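Local coordinates for secreted in xylem 3 (Fusarium oxysporum, PDB 5OD4), which is a secreted effector of a fungal plant pathogen, also called Avr2, that suppresses immunity and is probably recognised by resistant host plants, at residues V81-V86 / A117-Y122; P3-P8 / G93-T98; L59-D64 / I111-D116. All blocks are in the same frame, centred on the assembly; numbering follows the deposited sequence. Where two conformers were deposited one is given.

Avr2 illustrates how a beta-sandwich is built from chain segments far apart in sequence. Contact 1 joins strands 77-85 and 119-127 in the middle of one four-stranded antiparallel sheet, and contact 2 ties the N-terminal loop to 94-101, one of that sheet's two outermost strands; the centres of contacts 1 and 2 are about 11 Å apart. Contact 3 pairs strands 60-66 and 109-114 in the other sheet; its centre lies about 12 Å from that of contact 1 and about 16 Å from that of contact 2. Along the chain the segments of all three alternate, so the sheets are interlaced. Val-81, Phe-96, His-97, Ile-111, Trp-113 and Tyr-121 meet where the two sheets face each other.

Contact 1 (V81-V86 / A117-Y122); sequences VRRIPV and ASYTYY
The carbonyl oxygen of Ile-84 is gripped twice: the backbone N of Thr-120 reaches it at 2.9 Å, and a water donates to it as well. That water also bonds Thr-120 OG1, tying the threonine side chain to the opposite strand. The reciprocal bond from Ile-84 N to Thr-120 O closes this hydrogen-bonded pair of antiparallel strands 81-85 and 119-122. Arg-82 and Tyr-122 form another such pair, and beyond the strand ends Val-86 N still bonds Ser-118 O.

The main side-chain event is a stack of Arg-83 on Tyr-119. CG of Arg-83 lies between its backbone N and carbonyl carbon (chi1 67°), and from there the chain runs extended to NE, which lays it along the phenol. CD sits over the middle of the ring, 3.6 Å from the centroid of Tyr-119, as a CH-pi contact. The guanidinium follows nearly flat, its plane 8° from the ring, with CZ 4.2 Å from the Tyr-119 centroid in an off-centre cation-pi contact and the phenol OH beneath the guanidinium centre. A water in the guanidinium plane accepts from Arg-83 NH1 at 2.9 Å and donates to Tyr-121 OH, which also bonds Asp-116 O. NE makes a salt bridge with Asp-94 on the next strand.

On the sheet face bearing Arg-82, Ile-84 and Thr-120, the end of Ile-84 packs against Tyr-122, CD1 lying 3.5 Å from CE1.

Aromatic ring, carboxylate and water thus hold one arginine flat across three neighbouring strands, and the nearby Asp-94 probably stabilises its positive charge in this partly exposed place.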
loop_
_atom_site.group_PDB
_atom_site.type_symbol
_atom_site.label_atom_id
_atom_site.label_comp_id
_atom_site.label_asym_id
_atom_site.label_seq_id
_atom_site.Cartn_x
_atom_site.Cartn_y
_atom_site.Cartn_z
ATOM N N VAL A 81 -3.481 -4.325 0.207
ATOM C CA VAL A 81 -3.932 -3.667 -1.011
ATOM C C VAL A 81 -5.076 -4.467 -1.606
ATOM O O VAL A 81 -4.918 -5.674 -1.882
ATOM C CB VAL A 81 -2.806 -3.514 -2.045
ATOM C CG1 VAL A 81 -3.340 -2.890 -3.320
ATOM C CG2 VAL A 81 -1.658 -2.711 -1.465
ATOM N N ARG A 82 -6.203 -3.800 -1.834
ATOM C CA ARG A 82 -7.289 -4.343 -2.640
ATOM C C ARG A 82 -7.301 -3.625 -3.980
ATOM O O ARG A 82 -6.884 -2.469 -4.091
ATOM C CB ARG A 82 -8.642 -4.170 -1.945
ATOM C CG ARG A 82 -8.668 -4.877 -0.600
ATOM C CD ARG A 82 -10.007 -4.849 0.093
ATOM N NE ARG A 82 -10.934 -5.717 -0.565
ATOM C CZ ARG A 82 -11.984 -5.377 -1.315
ATOM N NH1 ARG A 82 -12.301 -4.149 -1.628
ATOM N NH2 ARG A 82 -12.682 -6.360 -1.755
ATOM N N ARG A 83 -7.766 -4.329 -5.013
ATOM C CA ARG A 83 -7.939 -3.703 -6.332
ATOM C C ARG A 83 -9.395 -3.833 -6.753
ATOM O O ARG A 83 -10.010 -4.903 -6.576
ATOM C CB ARG A 83 -6.971 -4.264 -7.368
ATOM C CG ARG A 83 -7.191 -5.716 -7.760
ATOM C CD ARG A 83 -6.196 -6.151 -8.827
ATOM N NE ARG A 83 -6.426 -7.525 -9.230
ATOM C CZ ARG A 83 -5.779 -8.154 -10.199
ATOM N NH1 ARG A 83 -4.906 -7.491 -10.947
ATOM N NH2 ARG A 83 -6.037 -9.422 -10.472
ATOM N N ILE A 84 -9.936 -2.757 -7.323
ATOM C CA ILE A 84 -11.318 -2.755 -7.782
ATOM C C ILE A 84 -11.307 -2.411 -9.258
ATOM O O ILE A 84 -10.804 -1.340 -9.649
ATOM C CB ILE A 84 -12.213 -1.809 -7.018
ATOM C CG1 ILE A 84 -12.165 -2.114 -5.525
ATOM C CG2 ILE A 84 -13.668 -1.915 -7.532
ATOM C CD1 ILE A 84 -13.169 -1.342 -4.703
ATOM N N PRO A 85 -11.830 -3.297 -10.129
ATOM C CA PRO A 85 -11.958 -3.012 -11.563
ATOM C C PRO A 85 -12.575 -1.651 -11.806
ATOM O O PRO A 85 -13.604 -1.374 -11.223
ATOM C CB PRO A 85 -12.868 -4.156 -12.044
ATOM C CG PRO A 85 -12.437 -5.323 -11.189
ATOM C CD PRO A 85 -12.239 -4.694 -9.831
ATOM N N VAL A 86 -12.039 -0.869 -12.740
ATOM C CA VAL A 86 -12.647 0.399 -13.091
ATOM C C VAL A 86 -13.977 0.167 -13.823
ATOM O O VAL A 86 -14.257 -0.885 -14.385
ATOM C CB VAL A 86 -11.703 1.302 -13.942
ATOM C CG1 VAL A 86 -10.430 1.621 -13.184
ATOM C CG2 VAL A 86 -11.406 0.691 -15.304
ATOM N N ALA A 117 -3.553 0.158 -15.302
ATOM C CA ALA A 117 -4.469 1.284 -15.181
ATOM C C ALA A 117 -5.936 0.903 -15.058
ATOM O O ALA A 117 -6.775 1.762 -14.825
ATOM C CB ALA A 117 -4.316 2.209 -16.389
ATOM N N SER A 118 -6.255 -0.380 -15.178
ATOM C CA SER A 118 -7.639 -0.878 -15.225
ATOM C C SER A 118 -8.238 -1.182 -13.862
ATOM O O SER A 118 -9.339 -1.729 -13.816
ATOM C CB SER A 118 -7.750 -2.113 -16.134
ATOM O OG SER A 118 -7.192 -3.273 -15.575
ATOM N N TYR A 119 -7.527 -0.877 -12.778
ATOM C CA TYR A 119 -8.048 -1.023 -11.432
ATOM C C TYR A 119 -7.750 0.243 -10.645
ATOM O O TYR A 119 -6.764 0.925 -10.909
ATOM C CB TYR A 119 -7.367 -2.185 -10.690
ATOM C CG TYR A 119 -7.580 -3.515 -11.288
ATOM C CD1 TYR A 119 -6.750 -3.982 -12.296
ATOM C CD2 TYR A 119 -8.585 -4.351 -10.826
ATOM C CE1 TYR A 119 -6.927 -5.242 -12.842
ATOM C CE2 TYR A 119 -8.748 -5.640 -11.354
ATOM C CZ TYR A 119 -7.907 -6.066 -12.356
ATOM O OH TYR A 119 -8.092 -7.324 -12.879
ATOM N N THR A 120 -8.581 0.508 -9.650
ATOM C CA THR A 120 -8.260 1.447 -8.584
ATOM C C THR A 120 -7.755 0.633 -7.398
ATOM O O THR A 120 -8.290 -0.448 -7.112
ATOM C CB THR A 120 -9.518 2.259 -8.157
ATOM O OG1 THR A 120 -10.104 2.877 -9.329
ATOM C CG2 THR A 120 -9.204 3.338 -7.146
ATOM N N TYR A 121 -6.751 1.155 -6.704
ATOM C CA TYR A 121 -6.086 0.437 -5.636
ATOM C C TYR A 121 -6.375 1.091 -4.298
ATOM O O TYR A 121 -6.387 2.317 -4.187
ATOM C CB TYR A 121 -4.551 0.406 -5.902
ATOM C CG TYR A 121 -4.256 -0.231 -7.220
ATOM C CD1 TYR A 121 -4.259 -1.602 -7.351
ATOM C CD2 TYR A 121 -4.046 0.517 -8.353
ATOM C CE1 TYR A 121 -4.034 -2.208 -8.582
ATOM C CE2 TYR A 121 -3.835 -0.059 -9.597
ATOM C CZ TYR A 121 -3.843 -1.423 -9.698
ATOM O OH TYR A 121 -3.655 -2.067 -10.910
ATOM N N TYR A 122 -6.589 0.254 -3.280
ATOM C CA TYR A 122 -6.968 0.711 -1.934
ATOM C C TYR A 122 -5.983 0.137 -0.946
ATOM O O TYR A 122 -5.932 -1.085 -0.763
ATOM C CB TYR A 122 -8.405 0.260 -1.597
ATOM C CG TYR A 122 -9.428 0.889 -2.512
ATOM C CD1 TYR A 122 -9.661 0.399 -3.813
ATOM C CD2 TYR A 122 -10.132 1.992 -2.095
ATOM C CE1 TYR A 122 -10.591 0.984 -4.649
ATOM C CE2 TYR A 122 -11.068 2.626 -2.947
ATOM C CZ TYR A 122 -11.256 2.108 -4.214
ATOM O OH TYR A 122 -12.180 2.692 -5.057
HETATM O O HOH W 1 -3.576 -4.961 -11.163
HETATM O O HOH W 2 -12.137 1.227 -9.772
#

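Contact 2 (P3-P8 / G93-T98); sequences PYCVFP and GDCFHT. With EDO (1,2-ethanediol), chain B.
At Cys-5, SG stands anti to the carbonyl carbon (chi1 -78°), while at Cys-95 it stands anti to the backbone N (chi1 -177°); together these settings aim the two sulfurs at each other. They are joined in a disulfide, SG to SG 2.1 Å, with a chi3 of 77°. A covalent link therefore fastens a loop without regular structure to the edge of a sheet.

Packing around the bridge is modest. Pro-3 leans over the backbone, with CG 3.3 Å from the carbonyl oxygen of Phe-96 and CB 3.8 Å from the sulfur of Cys-95. Farther along the strand, the methyl CG2 of Thr-98 approaches Tyr-4 O at 3.4 Å and also lies beside Cys-5 SG. One water donates to both Pro-3 O and Cys-95 O, at 2.7 Å from the former, adding a polar clasp beside the disulfide. Tyr-4 points away from the strand; its OH bonds O1 of a 1,2-ethanediol, probably from the crystallisation liquor, and this O1 lies in the ring plane at the edge.

Glu-80 of strand 77-85 takes hydrogen bonds from the backbone N atoms of both Val-6 and Phe-7, extending the attachment of the loop. On that same strand, Val-81 is faced by both Phe-96 and His-97, a classic beta bulge, and the Phe-96 ring meets Trp-113 of strand 109-114 edge-to-face.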
loop_
_atom_site.group_PDB
_atom_site.type_symbol
_atom_site.label_atom_id
_atom_site.label_comp_id
_atom_site.label_asym_id
_atom_site.label_seq_id
_atom_site.Cartn_x
_atom_site.Cartn_y
_atom_site.Cartn_z
ATOM N N PRO A 3 -3.952 -14.131 -1.310
ATOM C CA PRO A 3 -3.877 -13.117 -0.301
ATOM C C PRO A 3 -5.174 -13.029 0.526
ATOM O O PRO A 3 -6.280 -13.063 -0.037
ATOM C CB PRO A 3 -3.604 -11.835 -1.141
ATOM C CG PRO A 3 -3.099 -12.347 -2.435
ATOM C CD PRO A 3 -3.747 -13.649 -2.680
ATOM N N TYR A 4 -5.020 -12.793 1.812
ATOM C CA TYR A 4 -6.126 -12.670 2.739
ATOM C C TYR A 4 -6.153 -11.231 3.264
ATOM O O TYR A 4 -5.148 -10.758 3.781
ATOM C CB TYR A 4 -5.901 -13.627 3.900
ATOM C CG TYR A 4 -6.945 -13.582 4.993
ATOM C CD1 TYR A 4 -6.947 -12.572 5.983
ATOM C CD2 TYR A 4 -7.977 -14.497 5.051
ATOM C CE1 TYR A 4 -7.909 -12.493 6.966
ATOM C CE2 TYR A 4 -8.945 -14.413 6.052
ATOM C CZ TYR A 4 -8.895 -13.419 7.010
ATOM O OH TYR A 4 -9.828 -13.301 8.008
ATOM N N CYS A 5 -7.309 -10.579 3.153
ATOM C CA CYS A 5 -7.452 -9.196 3.610
ATOM C C CYS A 5 -8.476 -9.172 4.737
ATOM O O CYS A 5 -9.626 -9.553 4.547
ATOM C CB CYS A 5 -7.912 -8.302 2.463
ATOM S SG CYS A 5 -6.672 -7.807 1.268
ATOM N N VAL A 6 -8.051 -8.704 5.911
ATOM C CA VAL A 6 -8.962 -8.576 7.037
ATOM C C VAL A 6 -9.874 -7.357 6.886
ATOM O O VAL A 6 -10.957 -7.330 7.496
ATOM C CB VAL A 6 -8.214 -8.623 8.378
ATOM C CG1 VAL A 6 -7.593 -7.285 8.706
ATOM C CG2 VAL A 6 -9.120 -9.136 9.486
ATOM N N PHE A 7 -9.457 -6.353 6.105
ATOM C CA PHE A 7 -10.258 -5.164 5.849
ATOM C C PHE A 7 -10.788 -5.258 4.412
ATOM O O PHE A 7 -10.037 -5.693 3.533
ATOM C CB PHE A 7 -9.391 -3.914 5.969
ATOM C CG PHE A 7 -8.679 -3.789 7.283
ATOM C CD1 PHE A 7 -9.398 -3.561 8.466
ATOM C CD2 PHE A 7 -7.295 -3.942 7.366
ATOM C CE1 PHE A 7 -8.736 -3.432 9.680
ATOM C CE2 PHE A 7 -6.640 -3.831 8.580
ATOM C CZ PHE A 7 -7.358 -3.578 9.742
ATOM N N PRO A 8 -12.028 -4.864 4.140
ATOM C CA PRO A 8 -12.942 -4.112 5.014
ATOM C C PRO A 8 -13.882 -4.983 5.826
ATOM O O PRO A 8 -14.854 -4.452 6.399
ATOM C CB PRO A 8 -13.732 -3.250 4.011
ATOM C CG PRO A 8 -13.806 -4.140 2.803
ATOM C CD PRO A 8 -12.458 -4.776 2.724
ATOM N N GLY A 93 -14.354 -6.068 -5.710
ATOM C CA GLY A 93 -12.927 -5.957 -5.479
ATOM C C GLY A 93 -12.265 -7.265 -5.079
ATOM O O GLY A 93 -12.930 -8.213 -4.662
ATOM N N ASP A 94 -10.936 -7.280 -5.216
ATOM C CA ASP A 94 -10.104 -8.393 -4.861
ATOM C C ASP A 94 -9.094 -8.001 -3.804
ATOM O O ASP A 94 -8.513 -6.914 -3.898
ATOM C CB ASP A 94 -9.205 -8.855 -6.057
ATOM C CG ASP A 94 -9.876 -9.137 -7.301
ATOM O OD1 ASP A 94 -10.936 -9.791 -7.258
ATOM O OD2 ASP A 94 -9.293 -8.721 -8.386
ATOM N N CYS A 95 -8.813 -8.903 -2.864
ATOM C CA CYS A 95 -7.615 -8.774 -2.046
ATOM C C CYS A 95 -6.432 -9.120 -2.939
ATOM O O CYS A 95 -6.349 -10.226 -3.438
ATOM C CB CYS A 95 -7.666 -9.713 -0.847
ATOM S SG CYS A 95 -6.241 -9.538 0.253
ATOM N N PHE A 96 -5.551 -8.167 -3.150
ATOM C CA PHE A 96 -4.538 -8.249 -4.180
ATOM C C PHE A 96 -3.178 -8.626 -3.631
ATOM O O PHE A 96 -2.549 -9.590 -4.098
ATOM C CB PHE A 96 -4.528 -6.911 -4.935
ATOM C CG PHE A 96 -3.682 -6.873 -6.175
ATOM C CD1 PHE A 96 -3.523 -7.948 -7.018
ATOM C CD2 PHE A 96 -3.084 -5.646 -6.536
ATOM C CE1 PHE A 96 -2.736 -7.839 -8.171
ATOM C CE2 PHE A 96 -2.337 -5.516 -7.694
ATOM C CZ PHE A 96 -2.167 -6.618 -8.515
ATOM N N HIS A 97 -2.692 -7.888 -2.641
ATOM C CA HIS A 97 -1.402 -8.183 -2.016
ATOM C C HIS A 97 -1.439 -7.732 -0.574
ATOM O O HIS A 97 -2.113 -6.765 -0.250
ATOM C CB HIS A 97 -0.246 -7.459 -2.722
ATOM C CG HIS A 97 0.092 -7.997 -4.061
ATOM N ND1 HIS A 97 0.653 -9.232 -4.236
ATOM C CD2 HIS A 97 -0.137 -7.512 -5.309
ATOM C CE1 HIS A 97 0.806 -9.461 -5.537
ATOM N NE2 HIS A 97 0.337 -8.424 -6.209
ATOM N N THR A 98 -0.655 -8.405 0.260
ATOM C CA THR A 98 -0.497 -7.992 1.648
ATOM C C THR A 98 0.955 -8.086 2.067
ATOM O O THR A 98 1.759 -8.781 1.440
ATOM C CB THR A 98 -1.359 -8.847 2.598
ATOM O OG1 THR A 98 -0.827 -10.164 2.614
ATOM C CG2 THR A 98 -2.841 -8.896 2.192
HETATM C C1 EDO B . -12.512 -15.990 8.121
HETATM O O1 EDO B . -11.308 -15.325 8.564
HETATM C C2 EDO B . -12.247 -17.299 7.397
HETATM O O2 EDO B . -11.351 -17.075 6.335
HETATM O O HOH W 3 -7.332 -12.853 -2.566
#

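Contact 3 (L59-D64 / I111-D116); sequences LRTVID and ISWDAD
Charge and polar bonds cluster round Arg-60, where turns about CB-CG and CG-CD (chi2 -78°, chi3 -71°) carry the guanidinium over the Trp-113 backbone to Ser-112 and Asp-114. NH1 makes a 2.8 Å salt bridge with Asp-114 OD1; the carboxylate oxygen is in the guanidinium plane but is met from above its own plane. NH2 donates to Ser-112 OG at 2.9 Å, and a water that accepts from Arg-60 NE and is also hydrogen-bonded to Ser-112 OG gives a second, water-mediated link between these side chains. Another water accepts from Trp-113 NE1 and from Asp-116 N and also bonds Thr-61 OG1.

Backbone bonds pair Thr-61 with Trp-113 and Ile-63 with Ile-111 in antiparallel register, joining strands 60-66 and 109-114 within one sheet of the beta-sandwich. Past the paired strands, Ala-115 N reaches Leu-59 O at 2.9 Å.

Apolar packing occupies the sheet face shared by Thr-61, Ile-63, Ile-111 and Trp-113, which is turned to strand 77-85 of the other sheet. Thr-61 CB sits over the indole, 3.8 Å from the centroid of the five-membered ring of Trp-113, while Ile-63 CD1 meets CH2 of Trp-113 at the rim.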
loop_
_atom_site.group_PDB
_atom_site.type_symbol
_atom_site.label_atom_id
_atom_site.label_comp_id
_atom_site.label_asym_id
_atom_site.label_seq_id
_atom_site.Cartn_x
_atom_site.Cartn_y
_atom_site.Cartn_z
ATOM N N LEU A 59 6.499 -1.426 -16.441
ATOM C CA LEU A 59 6.511 -0.663 -15.217
ATOM C C LEU A 59 5.941 -1.498 -14.105
ATOM O O LEU A 59 4.995 -2.288 -14.328
ATOM C CB LEU A 59 5.689 0.642 -15.349
ATOM C CG LEU A 59 6.035 1.994 -15.934
ATOM C CD1 LEU A 59 4.986 2.996 -15.456
ATOM C CD2 LEU A 59 7.405 2.368 -15.439
ATOM N N ARG A 60 6.489 -1.286 -12.905
ATOM C CA ARG A 60 5.994 -1.887 -11.688
ATOM C C ARG A 60 5.476 -0.827 -10.772
ATOM O O ARG A 60 6.150 0.221 -10.604
ATOM C CB ARG A 60 7.133 -2.582 -10.978
ATOM C CG ARG A 60 7.743 -3.759 -11.673
ATOM C CD ARG A 60 6.947 -5.026 -11.582
ATOM N NE ARG A 60 6.950 -5.629 -10.239
ATOM C CZ ARG A 60 6.344 -6.796 -9.969
ATOM N NH1 ARG A 60 5.706 -7.448 -10.925
ATOM N NH2 ARG A 60 6.370 -7.320 -8.759
ATOM N N THR A 61 4.328 -1.048 -10.159
ATOM C CA THR A 61 3.839 -0.206 -9.057
ATOM C C THR A 61 4.432 -0.782 -7.762
ATOM O O THR A 61 4.428 -1.995 -7.573
ATOM C CB THR A 61 2.322 -0.222 -9.020
ATOM O OG1 THR A 61 1.798 0.270 -10.261
ATOM C CG2 THR A 61 1.764 0.594 -7.861
ATOM N N VAL A 62 4.902 0.108 -6.895
ATOM C CA VAL A 62 5.565 -0.260 -5.645
ATOM C C VAL A 62 4.974 0.520 -4.496
ATOM O O VAL A 62 4.771 1.745 -4.620
ATOM C CB VAL A 62 7.086 0.012 -5.722
ATOM C CG1 VAL A 62 7.779 -0.530 -4.486
ATOM C CG2 VAL A 62 7.702 -0.599 -6.991
ATOM N N ILE A 63 4.768 -0.163 -3.373
ATOM C CA ILE A 63 4.432 0.493 -2.117
ATOM C C ILE A 63 5.459 0.068 -1.088
ATOM O O ILE A 63 5.643 -1.118 -0.866
ATOM C CB ILE A 63 3.030 0.132 -1.639
ATOM C CG1 ILE A 63 1.993 0.507 -2.699
ATOM C CG2 ILE A 63 2.722 0.821 -0.284
ATOM C CD1 ILE A 63 0.556 0.254 -2.333
ATOM N N ASP A 64 6.085 1.046 -0.432
ATOM C CA ASP A 64 6.966 0.806 0.724
ATOM C C ASP A 64 6.341 1.426 1.957
ATOM O O ASP A 64 5.829 2.542 1.900
ATOM C CB ASP A 64 8.341 1.444 0.504
ATOM C CG ASP A 64 9.146 0.865 -0.606
ATOM O OD1 ASP A 64 9.146 -0.367 -0.818
ATOM O OD2 ASP A 64 9.887 1.672 -1.279
ATOM N N ILE A 111 5.416 -4.048 -1.227
ATOM C CA ILE A 111 4.525 -4.741 -2.139
ATOM C C ILE A 111 4.754 -4.199 -3.532
ATOM O O ILE A 111 4.919 -2.992 -3.679
ATOM C CB ILE A 111 3.064 -4.521 -1.717
ATOM C CG1 ILE A 111 2.794 -5.093 -0.346
ATOM C CG2 ILE A 111 2.108 -5.022 -2.752
ATOM C CD1 ILE A 111 1.449 -4.737 0.211
ATOM N N SER A 112 4.715 -5.059 -4.550
ATOM C CA SER A 112 4.814 -4.540 -5.926
ATOM C C SER A 112 4.058 -5.429 -6.874
ATOM O O SER A 112 3.782 -6.586 -6.579
ATOM C CB SER A 112 6.260 -4.384 -6.372
ATOM O OG SER A 112 6.931 -5.623 -6.495
ATOM N N TRP A 113 3.741 -4.851 -8.031
ATOM C CA TRP A 113 2.967 -5.559 -9.063
ATOM C C TRP A 113 3.190 -4.901 -10.406
ATOM O O TRP A 113 3.653 -3.768 -10.493
ATOM C CB TRP A 113 1.486 -5.636 -8.714
ATOM C CG TRP A 113 0.766 -4.328 -8.604
ATOM C CD1 TRP A 113 0.127 -3.651 -9.594
ATOM C CD2 TRP A 113 0.536 -3.583 -7.409
ATOM N NE1 TRP A 113 -0.500 -2.538 -9.095
ATOM C CE2 TRP A 113 -0.262 -2.477 -7.750
ATOM C CE3 TRP A 113 0.894 -3.758 -6.054
ATOM C CZ2 TRP A 113 -0.710 -1.581 -6.799
ATOM C CZ3 TRP A 113 0.460 -2.837 -5.142
ATOM C CH2 TRP A 113 -0.324 -1.770 -5.507
ATOM N N ASP A 114 2.848 -5.602 -11.480
ATOM C CA ASP A 114 2.934 -5.020 -12.827
ATOM C C ASP A 114 1.877 -3.913 -12.933
ATOM O O ASP A 114 0.697 -4.136 -12.718
ATOM C CB ASP A 114 2.683 -6.082 -13.887
ATOM C CG ASP A 114 3.781 -7.112 -13.985
ATOM O OD1 ASP A 114 4.919 -6.899 -13.550
ATOM O OD2 ASP A 114 3.518 -8.153 -14.633
ATOM N N ALA A 115 2.307 -2.724 -13.329
ATOM C CA ALA A 115 1.411 -1.578 -13.328
ATOM C C ALA A 115 0.243 -1.808 -14.265
ATOM O O ALA A 115 0.427 -2.302 -15.388
ATOM C CB ALA A 115 2.180 -0.339 -13.715
ATOM N N ASP A 116 -0.952 -1.426 -13.825
ATOM C CA ASP A 116 -2.180 -1.678 -14.564
ATOM C C ASP A 116 -3.180 -0.575 -14.260
ATOM O O ASP A 116 -3.608 -0.398 -13.114
ATOM C CB ASP A 116 -2.730 -3.063 -14.246
ATOM C CG ASP A 116 -3.927 -3.479 -15.147
ATOM O OD1 ASP A 116 -4.640 -2.639 -15.659
ATOM O OD2 ASP A 116 -4.145 -4.710 -15.334
HETATM O O HOH W 4 2.819 -2.961 -16.647
HETATM O O HOH W 5 9.265 -4.568 -8.489
HETATM O O HOH W 6 -0.797 -0.386 -11.047
#